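Long-range contacts in malyl-CoA lyase/beta-methylmalyl-CoA lyase (Methylobacterium extorquens, PDB 5UGR), which belongs to the HpcH/HpaI aldolase/citrate lyase family and folds as a TIM barrel that binds a magnesium ion: residues 277-282 with 313-318; 13-18 with 263-268; 208-213 with 248-253; 34-39 with 259-264. All blocks are in the same frame, centred on the assembly; numbering follows the deposited sequence.

Interaction 1. Residues 277-282 with 313-318; sequences KARRIL and ALIQKA
Both branches of Ile315 are aimed at Ala278 and Arg279 by a chi1 of -68°, which sets CG1 anti to the carbonyl carbon and CG2 anti to the backbone N, while a chi2 of -45° places CD1 between Ala278 CB and Arg279 CG. Arg279 reaches across this isoleucine because its chain, bent at chi2, brings the guanidinium across toward the other helix. The axes of 277-282 and 313-318 cross at -120° and approach to 9.4 Å, close enough for Ala278 to sit directly on the partner helix. Its CB lies 3.6 Å from Ile315 CD1 and also meets a branch of Leu314, CD2, at 4.0 Å. On the next turn Leu282 runs past Ile315 in the opposite direction, with Leu282 CD1 4.0 Å from Ile315 CG1. Arg279 lies along the outer side: its CG is 3.5 Å from Ile315 CD1, and the same methyl stands over one face of the guanidinium, displaced toward the rim. Arg279 NH1 rests 3.5 Å from Ile315 CG2, and NH2 is loosely near Ala318 CB. The charged end is paired in a salt bridge with Asp319, further along helix 305-322. Segments of two helices of the C-terminal part that follows the barrel, 272-291 and 305-322, meet here through side chains, with no hydrogen bond between them. Cohesion is therefore apolar at Ala278, Leu282 and Ile315, whereas the arginine adds its aliphatic stem and one guanidinium face to the packing and keeps its charge for Asp319.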
# COMPACT_ATOMS: atom_id res chain seq x y z
N LYS A 277 7.93 27.01 29.54
CA LYS A 277 7.07 25.83 29.63
C LYS A 277 7.82 24.54 29.39
O LYS A 277 7.60 23.53 30.12
CB LYS A 277 5.89 25.91 28.67
CG LYS A 277 5.00 24.67 28.67
CD LYS A 277 3.70 24.81 27.88
CE LYS A 277 2.68 23.84 28.50
NZ LYS A 277 1.41 23.72 27.74
N ALA A 278 8.67 24.53 28.37
CA ALA A 278 9.51 23.37 28.11
C ALA A 278 10.44 23.04 29.31
O ALA A 278 10.57 21.86 29.69
CB ALA A 278 10.31 23.49 26.79
N ARG A 279 11.04 24.07 29.91
CA ARG A 279 11.91 23.84 31.08
C ARG A 279 11.14 23.27 32.25
O ARG A 279 11.63 22.38 32.96
CB ARG A 279 12.66 25.11 31.51
CG ARG A 279 13.66 25.59 30.45
CD ARG A 279 14.88 26.29 31.00
NE ARG A 279 15.66 26.93 29.96
CZ ARG A 279 16.70 26.40 29.29
NH1 ARG A 279 17.15 25.14 29.50
NH2 ARG A 279 17.30 27.17 28.37
N ARG A 280 9.91 23.70 32.39
CA ARG A 280 9.08 23.20 33.48
C ARG A 280 8.62 21.79 33.26
O ARG A 280 8.45 21.03 34.21
CB ARG A 280 7.87 24.10 33.67
CG ARG A 280 8.30 25.49 34.18
CD ARG A 280 7.12 26.37 34.48
NE ARG A 280 6.37 25.90 35.65
CZ ARG A 280 5.05 25.65 35.67
NH1 ARG A 280 4.29 25.89 34.64
NH2 ARG A 280 4.47 25.15 36.76
N ILE A 281 8.43 21.42 31.99
CA ILE A 281 8.17 20.04 31.64
C ILE A 281 9.36 19.16 32.07
O ILE A 281 9.16 18.09 32.64
CB ILE A 281 7.80 19.89 30.16
CG1 ILE A 281 6.37 20.41 29.92
CG2 ILE A 281 7.89 18.44 29.73
CD1 ILE A 281 5.99 20.59 28.44
N LEU A 282 10.58 19.59 31.75
CA LEU A 282 11.78 18.81 32.09
C LEU A 282 11.90 18.70 33.63
O LEU A 282 12.26 17.64 34.12
CB LEU A 282 13.05 19.40 31.44
CG LEU A 282 13.10 19.50 29.91
CD1 LEU A 282 14.53 19.66 29.45
CD2 LEU A 282 12.38 18.38 29.20
N ALA A 313 13.39 18.80 22.55
CA ALA A 313 13.89 19.39 21.29
C ALA A 313 13.95 20.92 21.39
O ALA A 313 14.98 21.57 20.99
CB ALA A 313 13.03 18.93 20.10
N LEU A 314 12.89 21.52 21.95
CA LEU A 314 12.87 22.98 22.07
C LEU A 314 13.99 23.49 22.97
O LEU A 314 14.60 24.53 22.67
CB LEU A 314 11.53 23.49 22.56
CG LEU A 314 11.41 25.01 22.67
CD1 LEU A 314 11.62 25.66 21.31
CD2 LEU A 314 10.04 25.34 23.24
N ILE A 315 14.25 22.78 24.06
CA ILE A 315 15.33 23.17 24.95
C ILE A 315 16.69 23.07 24.31
O ILE A 315 17.56 23.93 24.52
CB ILE A 315 15.27 22.44 26.28
CG1 ILE A 315 14.04 22.89 27.09
CG2 ILE A 315 16.53 22.67 27.11
CD1 ILE A 315 13.77 24.39 27.17
N GLN A 316 16.91 22.03 23.51
CA GLN A 316 18.21 21.91 22.86
C GLN A 316 18.45 23.12 21.95
O GLN A 316 19.57 23.62 21.85
CB GLN A 316 18.33 20.57 22.08
CG GLN A 316 18.53 19.31 22.96
CD GLN A 316 19.77 19.32 23.87
OE1 GLN A 316 19.65 19.04 25.07
NE2 GLN A 316 20.95 19.61 23.31
N LYS A 317 17.41 23.54 21.27
CA LYS A 317 17.41 24.75 20.44
C LYS A 317 17.63 26.08 21.21
O LYS A 317 18.46 26.93 20.80
CB LYS A 317 16.14 24.79 19.54
CG LYS A 317 16.18 23.96 18.24
CD LYS A 317 15.81 22.47 18.38
CE LYS A 317 14.71 21.97 17.45
NZ LYS A 317 15.14 21.53 16.08
N ALA A 318 16.95 26.24 22.35
CA ALA A 318 17.15 27.40 23.23
C ALA A 318 18.57 27.43 23.79
O ALA A 318 19.21 28.49 23.91
CB ALA A 318 16.13 27.37 24.37

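Interaction 2. Residues 13-18 with 263-268; sequences LHRSEL and LANEVF
This is a buried contact of mixed polar and apolar character, in which Ser16, the first residue of the first barrel strand, and Arg15 just before it meet Ala264, Asn265 and Phe268 on helix 259-268. One short hydrogen bond crosses between the segments: Ser16 OG donates to Asn265 OD1 at 2.6 Å, with a C=O...donor angle of 127° and the donor tilted from the carbonyl plane. The serine hydroxyl also receives the backbone N-H of Asp37, and the other end of the amide, ND2, is bound to the carbonyl O of Lys35, so the rotation of the Asn265 amide is fixed from both ends. Against that fixed amide lies the guanidinium of Arg15. The two planes are 13° apart and stacked, Asn265 OD1 standing over one guanidinium face toward its rim, 3.6 Å from Arg15 NE. A bend at chi3 (-58°) folds the arginine into this position, and its NE makes a salt bridge with Asp37. In the TIM barrel, strand 16-21 is the first of the eight and pairs with the last, 252-255; helix 259-268 follows that last strand and packs here on the first, at the seam where the barrel closes. Van der Waals packing continues beside it. Arg15 CB and Phe268 CB touch at 3.8 Å as the two side chains run antiparallel alongside each other, and the carbonyl O of Arg15 is 3.6 Å from Phe268 CD2. Ala264 CB packs against the same carbonyl, 3.5 Å from Arg15 O, and reaches Ser16 CB at 4.0 Å.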
# COMPACT_ATOMS: atom_id res chain seq x y z
N LEU A 13 19.52 24.08 15.84
CA LEU A 13 18.98 25.43 15.71
C LEU A 13 18.99 25.80 14.24
O LEU A 13 19.97 25.63 13.55
CB LEU A 13 19.82 26.41 16.53
CG LEU A 13 19.35 27.84 16.49
CD1 LEU A 13 18.05 28.04 17.21
CD2 LEU A 13 20.38 28.72 17.18
N HIS A 14 17.84 26.22 13.72
CA HIS A 14 17.63 26.36 12.29
C HIS A 14 16.69 27.53 11.97
O HIS A 14 15.72 27.40 11.22
CB HIS A 14 17.07 25.02 11.80
CG HIS A 14 17.14 24.81 10.34
ND1 HIS A 14 17.15 23.54 9.79
CD2 HIS A 14 17.21 25.67 9.30
CE1 HIS A 14 17.24 23.64 8.48
NE2 HIS A 14 17.26 24.92 8.17
N ARG A 15 16.95 28.69 12.55
CA ARG A 15 16.12 29.87 12.30
C ARG A 15 16.32 30.49 10.92
O ARG A 15 15.38 31.01 10.29
CB ARG A 15 16.39 30.93 13.38
CG ARG A 15 16.13 30.51 14.80
CD ARG A 15 16.75 31.45 15.79
NE ARG A 15 18.18 31.58 15.60
CZ ARG A 15 18.92 32.55 16.12
NH1 ARG A 15 18.39 33.51 16.89
NH2 ARG A 15 20.21 32.58 15.89
N SER A 16 17.58 30.50 10.49
CA SER A 16 18.03 31.13 9.27
C SER A 16 18.86 30.15 8.48
O SER A 16 19.73 29.45 9.03
CB SER A 16 18.85 32.39 9.60
OG SER A 16 19.90 32.13 10.51
N GLU A 17 18.57 30.09 7.17
CA GLU A 17 19.28 29.17 6.26
C GLU A 17 19.76 29.98 5.09
O GLU A 17 18.96 30.38 4.22
CB GLU A 17 18.34 28.04 5.86
CG GLU A 17 18.90 27.06 4.85
CD GLU A 17 18.03 25.81 4.64
OE1 GLU A 17 18.28 25.03 3.67
OE2 GLU A 17 17.10 25.61 5.46
N LEU A 18 21.08 30.22 5.04
CA LEU A 18 21.66 31.10 4.02
C LEU A 18 22.15 30.27 2.84
O LEU A 18 22.93 29.33 3.03
CB LEU A 18 22.83 31.88 4.62
CG LEU A 18 23.62 32.78 3.69
CD1 LEU A 18 22.78 33.97 3.29
CD2 LEU A 18 24.90 33.25 4.35
N LEU A 263 16.50 39.14 10.10
CA LEU A 263 15.03 39.13 10.10
C LEU A 263 14.53 37.72 10.48
O LEU A 263 13.66 37.59 11.34
CB LEU A 263 14.42 39.60 8.78
CG LEU A 263 14.78 40.97 8.27
CD1 LEU A 263 14.19 41.21 6.92
CD2 LEU A 263 14.32 42.01 9.25
N ALA A 264 15.13 36.68 9.88
CA ALA A 264 14.76 35.28 10.20
C ALA A 264 15.15 34.95 11.61
O ALA A 264 14.35 34.34 12.37
CB ALA A 264 15.40 34.31 9.22
N ASN A 265 16.37 35.35 12.01
CA ASN A 265 16.75 35.04 13.38
C ASN A 265 15.82 35.61 14.41
O ASN A 265 15.53 34.96 15.44
CB ASN A 265 18.17 35.47 13.64
CG ASN A 265 19.21 34.52 12.99
OD1 ASN A 265 18.91 33.40 12.60
ND2 ASN A 265 20.44 34.99 12.86
N GLU A 266 15.36 36.84 14.18
CA GLU A 266 14.47 37.47 15.16
C GLU A 266 13.10 36.78 15.20
O GLU A 266 12.57 36.50 16.28
CB GLU A 266 14.26 38.95 14.80
CG GLU A 266 13.28 39.64 15.76
CD GLU A 266 13.48 41.16 15.87
OE1 GLU A 266 13.47 41.85 14.81
OE2 GLU A 266 13.66 41.66 17.02
N VAL A 267 12.53 36.49 14.02
CA VAL A 267 11.17 35.95 13.98
C VAL A 267 11.12 34.55 14.59
O VAL A 267 10.18 34.26 15.36
CB VAL A 267 10.65 35.91 12.54
CG1 VAL A 267 9.42 35.03 12.41
CG2 VAL A 267 10.35 37.31 12.07
N PHE A 268 12.12 33.70 14.30
CA PHE A 268 12.06 32.29 14.67
C PHE A 268 12.75 31.96 16.00
O PHE A 268 12.84 30.78 16.38
CB PHE A 268 12.62 31.42 13.53
CG PHE A 268 11.78 31.47 12.28
CD1 PHE A 268 10.62 30.73 12.18
CD2 PHE A 268 12.11 32.29 11.24
CE1 PHE A 268 9.85 30.79 11.04
CE2 PHE A 268 11.35 32.34 10.09
CZ PHE A 268 10.18 31.62 10.00

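Interaction 3. Residues 208-213 with 248-253; sequences FAQNRM and LGFEGK
Leu248 and Asn211 bring their CA atoms to 7.5 Å, the nearest such pair of the two segments, just before helix 235-248 ends in a Schellman motif at Gly249 (phi 122°) and the chain turns toward strand 252-255. From there the ring of Phe250 points at helix 207-220. The carbonyl O of Gln210 lies at the ring edge, near its plane, 3.5 Å from Phe250 CZ, while Gln210 CB meets the same CZ at 3.8 Å. Met213 approaches from further along the helix: a bend at chi3 (81°) swings its methyl to the ring, where CE is 3.7 Å from Phe250 CE2. On the other flank, Leu248 crosses Asn211 at about a right angle, its two methyls set against the amide, with CD2 3.6 Å from Asn211 OD1. The polar ends find partners elsewhere: Gln210 NE2 binds Asp226, and Asn211 ND2 binds Leu207 O. This part of the TIM barrel also faces a second subunit, whose Tyr186 packs on Leu248. No hydrogen bond joins the two segments, so the contact rests on van der Waals packing, with a backbone carbonyl at the electropositive rim of an aromatic ring.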
# COMPACT_ATOMS: atom_id res chain seq x y z
N PHE A 208 -1.85 26.02 1.33
CA PHE A 208 -1.96 24.58 1.20
C PHE A 208 -0.62 23.86 1.28
O PHE A 208 -0.42 22.92 2.06
CB PHE A 208 -2.74 24.23 -0.08
CG PHE A 208 -2.92 22.72 -0.25
CD1 PHE A 208 -1.96 21.93 -0.90
CD2 PHE A 208 -4.01 22.10 0.29
CE1 PHE A 208 -2.13 20.58 -1.05
CE2 PHE A 208 -4.18 20.73 0.16
CZ PHE A 208 -3.25 19.97 -0.52
N ALA A 209 0.31 24.34 0.48
CA ALA A 209 1.64 23.78 0.42
C ALA A 209 2.35 23.80 1.77
O ALA A 209 2.92 22.80 2.23
CB ALA A 209 2.48 24.51 -0.62
N GLN A 210 2.33 24.98 2.40
CA GLN A 210 3.01 25.12 3.70
C GLN A 210 2.42 24.24 4.79
O GLN A 210 3.13 23.60 5.53
CB GLN A 210 3.00 26.59 4.14
CG GLN A 210 4.00 27.44 3.32
CD GLN A 210 4.00 28.89 3.76
OE1 GLN A 210 2.98 29.43 4.15
NE2 GLN A 210 5.15 29.52 3.70
N ASN A 211 1.08 24.19 4.85
CA ASN A 211 0.44 23.39 5.86
C ASN A 211 0.67 21.91 5.60
O ASN A 211 0.88 21.14 6.52
CB ASN A 211 -1.05 23.67 5.96
CG ASN A 211 -1.39 24.92 6.82
OD1 ASN A 211 -1.64 24.82 8.03
ND2 ASN A 211 -1.38 26.09 6.20
N ARG A 212 0.57 21.47 4.35
CA ARG A 212 0.78 20.03 4.10
C ARG A 212 2.18 19.62 4.44
O ARG A 212 2.37 18.56 5.06
CB ARG A 212 0.42 19.65 2.67
CG ARG A 212 0.38 18.13 2.49
CD ARG A 212 -0.15 17.77 1.10
NE ARG A 212 0.03 16.35 0.88
CZ ARG A 212 -0.23 15.74 -0.24
NH1 ARG A 212 -0.69 16.42 -1.31
NH2 ARG A 212 0.08 14.45 -0.33
N MET A 213 3.15 20.43 4.04
CA MET A 213 4.53 20.09 4.42
C MET A 213 4.78 20.15 5.91
O MET A 213 5.44 19.25 6.45
CB MET A 213 5.53 21.00 3.68
CG MET A 213 6.97 20.50 3.71
SD MET A 213 8.21 21.68 3.20
CE MET A 213 8.35 22.59 4.74
N LEU A 248 2.21 29.14 12.09
CA LEU A 248 1.80 27.73 11.85
C LEU A 248 2.63 26.70 12.58
O LEU A 248 2.22 25.53 12.74
CB LEU A 248 1.95 27.37 10.41
CG LEU A 248 1.11 28.01 9.41
CD1 LEU A 248 1.51 27.54 8.00
CD2 LEU A 248 -0.39 27.71 9.69
N GLY A 249 3.87 27.07 12.91
CA GLY A 249 4.81 26.10 13.47
C GLY A 249 6.10 25.91 12.70
O GLY A 249 6.87 25.00 13.04
N PHE A 250 6.32 26.67 11.62
CA PHE A 250 7.62 26.57 10.95
C PHE A 250 8.73 27.06 11.89
O PHE A 250 8.51 27.94 12.73
CB PHE A 250 7.67 27.42 9.69
CG PHE A 250 7.05 26.78 8.46
CD1 PHE A 250 5.69 26.44 8.42
CD2 PHE A 250 7.85 26.41 7.41
CE1 PHE A 250 5.14 25.80 7.30
CE2 PHE A 250 7.31 25.80 6.30
CZ PHE A 250 5.95 25.48 6.25
N GLU A 251 9.91 26.48 11.70
CA GLU A 251 11.04 26.69 12.59
C GLU A 251 12.09 27.62 12.07
O GLU A 251 12.95 28.05 12.85
CB GLU A 251 11.66 25.26 12.80
CG GLU A 251 12.70 25.14 13.75
CD GLU A 251 12.87 23.71 14.17
OE1 GLU A 251 14.00 23.50 14.61
OE2 GLU A 251 11.84 22.94 14.11
N GLY A 252 12.07 27.90 10.75
CA GLY A 252 13.05 28.81 10.16
C GLY A 252 12.73 29.14 8.73
O GLY A 252 11.73 28.65 8.18
N LYS A 253 13.57 30.00 8.14
CA LYS A 253 13.35 30.47 6.77
C LYS A 253 14.68 30.76 6.11
O LYS A 253 15.70 31.13 6.76
CB LYS A 253 12.48 31.73 6.74
CG LYS A 253 12.03 32.22 5.36
CD LYS A 253 10.98 33.31 5.43
CE LYS A 253 10.62 33.88 4.07
NZ LYS A 253 10.17 32.81 3.15

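Interaction 4. Residues 34-39 with 259-264; sequences SKADVI and SQIDLA
Ile261, on helix 259-268, points toward the loop 34-37 and touches three consecutive residues of it. With CG1 anti to the carbonyl carbon (chi1 -63°), its two branches spread over the loop in different places. The CG2 methyl settles on the peptide link between Lys35 and Ala36, 3.6 Å from Lys35 C and equally close to Ala36 N. The CD1 methyl reaches further, to 4.0 Å from Ser34 CB, and touches Ala36 CB more distantly. The peptide N-H that the isoleucine covers is turned inward to the loop: Ala36 N makes a weak but straight hydrogen bond with Ser34 OG, whose main partner is Ser31 O. In the TIM barrel the loop leads from helix 25-32 into the second strand, 38-42, while helix 259-268 comes after the eighth, so the isoleucine joins the early and late ends of the barrel wall. Asp262, next along the helix, stands at the solvent side. The extended Lys35 crosses it obliquely, and Lys35 CD comes to 3.9 Å from Asp262 OD1. Their charges do not meet directly, Lys35 NZ lying 4.7 Å from Asp262 OD1, but a water bridges them, giving a hydrogen bond to Asp262 OD2 at 2.6 Å and accepting one from Lys35 NZ at 3.2 Å.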
# COMPACT_ATOMS: atom_id res chain seq x y z
N SER A 34 29.08 35.20 8.93
CA SER A 34 27.71 35.68 9.08
C SER A 34 27.07 35.09 10.33
O SER A 34 27.60 34.20 11.00
CB SER A 34 26.86 35.36 7.87
OG SER A 34 26.50 34.00 7.87
N LYS A 35 25.89 35.63 10.61
CA LYS A 35 25.04 35.20 11.71
C LYS A 35 24.01 34.12 11.35
O LYS A 35 23.13 33.80 12.16
CB LYS A 35 24.38 36.40 12.35
CG LYS A 35 25.38 37.36 13.03
CD LYS A 35 24.64 38.54 13.60
CE LYS A 35 25.67 39.55 14.12
NZ LYS A 35 24.94 40.68 14.77
N ALA A 36 24.14 33.52 10.19
CA ALA A 36 23.21 32.43 9.80
C ALA A 36 23.43 31.23 10.68
O ALA A 36 24.56 30.89 11.03
CB ALA A 36 23.47 32.04 8.37
N ASP A 37 22.33 30.54 10.99
CA ASP A 37 22.41 29.28 11.74
C ASP A 37 22.90 28.14 10.88
O ASP A 37 23.62 27.25 11.34
CB ASP A 37 21.06 28.91 12.32
CG ASP A 37 20.55 29.87 13.43
OD1 ASP A 37 21.38 30.54 14.08
OD2 ASP A 37 19.32 29.84 13.70
N VAL A 38 22.38 28.10 9.66
CA VAL A 38 22.63 27.02 8.71
C VAL A 38 23.06 27.69 7.41
O VAL A 38 22.48 28.69 7.02
CB VAL A 38 21.30 26.22 8.44
CG1 VAL A 38 21.51 25.14 7.40
CG2 VAL A 38 20.74 25.61 9.72
N ILE A 39 24.07 27.14 6.76
CA ILE A 39 24.49 27.61 5.44
C ILE A 39 24.49 26.44 4.49
O ILE A 39 25.03 25.37 4.83
CB ILE A 39 25.93 28.25 5.45
CG1 ILE A 39 25.87 29.55 6.27
CG2 ILE A 39 26.39 28.53 4.00
CD1 ILE A 39 27.22 30.25 6.42
N SER A 259 20.74 40.72 4.34
CA SER A 259 19.74 41.44 5.14
C SER A 259 18.65 40.55 5.75
O SER A 259 18.08 40.88 6.77
CB SER A 259 19.05 42.51 4.32
OG SER A 259 18.21 41.95 3.28
N GLN A 260 18.43 39.42 5.14
CA GLN A 260 17.37 38.54 5.60
C GLN A 260 17.75 37.68 6.81
O GLN A 260 16.88 37.17 7.51
CB GLN A 260 16.86 37.68 4.47
CG GLN A 260 16.17 38.47 3.40
CD GLN A 260 15.82 37.67 2.18
OE1 GLN A 260 16.36 36.58 1.94
NE2 GLN A 260 14.93 38.22 1.37
N ILE A 261 19.05 37.57 7.08
CA ILE A 261 19.52 36.75 8.19
C ILE A 261 19.01 37.22 9.53
O ILE A 261 18.46 36.41 10.30
CB ILE A 261 21.06 36.67 8.21
CG1 ILE A 261 21.60 35.99 6.94
CG2 ILE A 261 21.56 35.92 9.42
CD1 ILE A 261 23.10 36.13 6.74
N ASP A 262 19.15 38.53 9.83
CA ASP A 262 18.71 39.05 11.13
C ASP A 262 17.19 38.96 11.23
O ASP A 262 16.64 38.73 12.32
CB ASP A 262 19.17 40.50 11.31
CG ASP A 262 20.66 40.61 11.65
OD1 ASP A 262 21.34 39.60 11.91
OD2 ASP A 262 21.15 41.75 11.60
N LEU A 263 16.50 39.14 10.10
CA LEU A 263 15.03 39.13 10.10
C LEU A 263 14.53 37.72 10.48
O LEU A 263 13.66 37.59 11.34
CB LEU A 263 14.42 39.60 8.78
CG LEU A 263 14.78 40.97 8.27
CD1 LEU A 263 14.19 41.21 6.92
CD2 LEU A 263 14.32 42.01 9.25
N ALA A 264 15.13 36.68 9.88
CA ALA A 264 14.76 35.28 10.20
C ALA A 264 15.15 34.95 11.61
O ALA A 264 14.35 34.34 12.37
CB ALA A 264 15.40 34.31 9.22
O HOH W 1 23.60 42.17 12.31

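Overall arrangement
Interactions 2 and 4 share helix 259-268 and lie only about 6 Å apart between centres; through them that helix meets the start of strand 16-21 and the loop leading into its neighbour, 38-42, and backbone pairing of Leu18 with Val38 joins these two strands. Interaction 3, its centre about 14 Å from that of interaction 2, lies on the turn leading into the last strand, 252-255, which pairs with 16-21. Along the chain interaction 3 is nested within the loops closed by interactions 2 and 4, and interaction 1 comes after all of them, about 18 Å from interaction 2 between centres. Lys317 and Glu251 connect it to interaction 3 by a salt bridge, linking helix 305-322 to the turn before the last barrel strand.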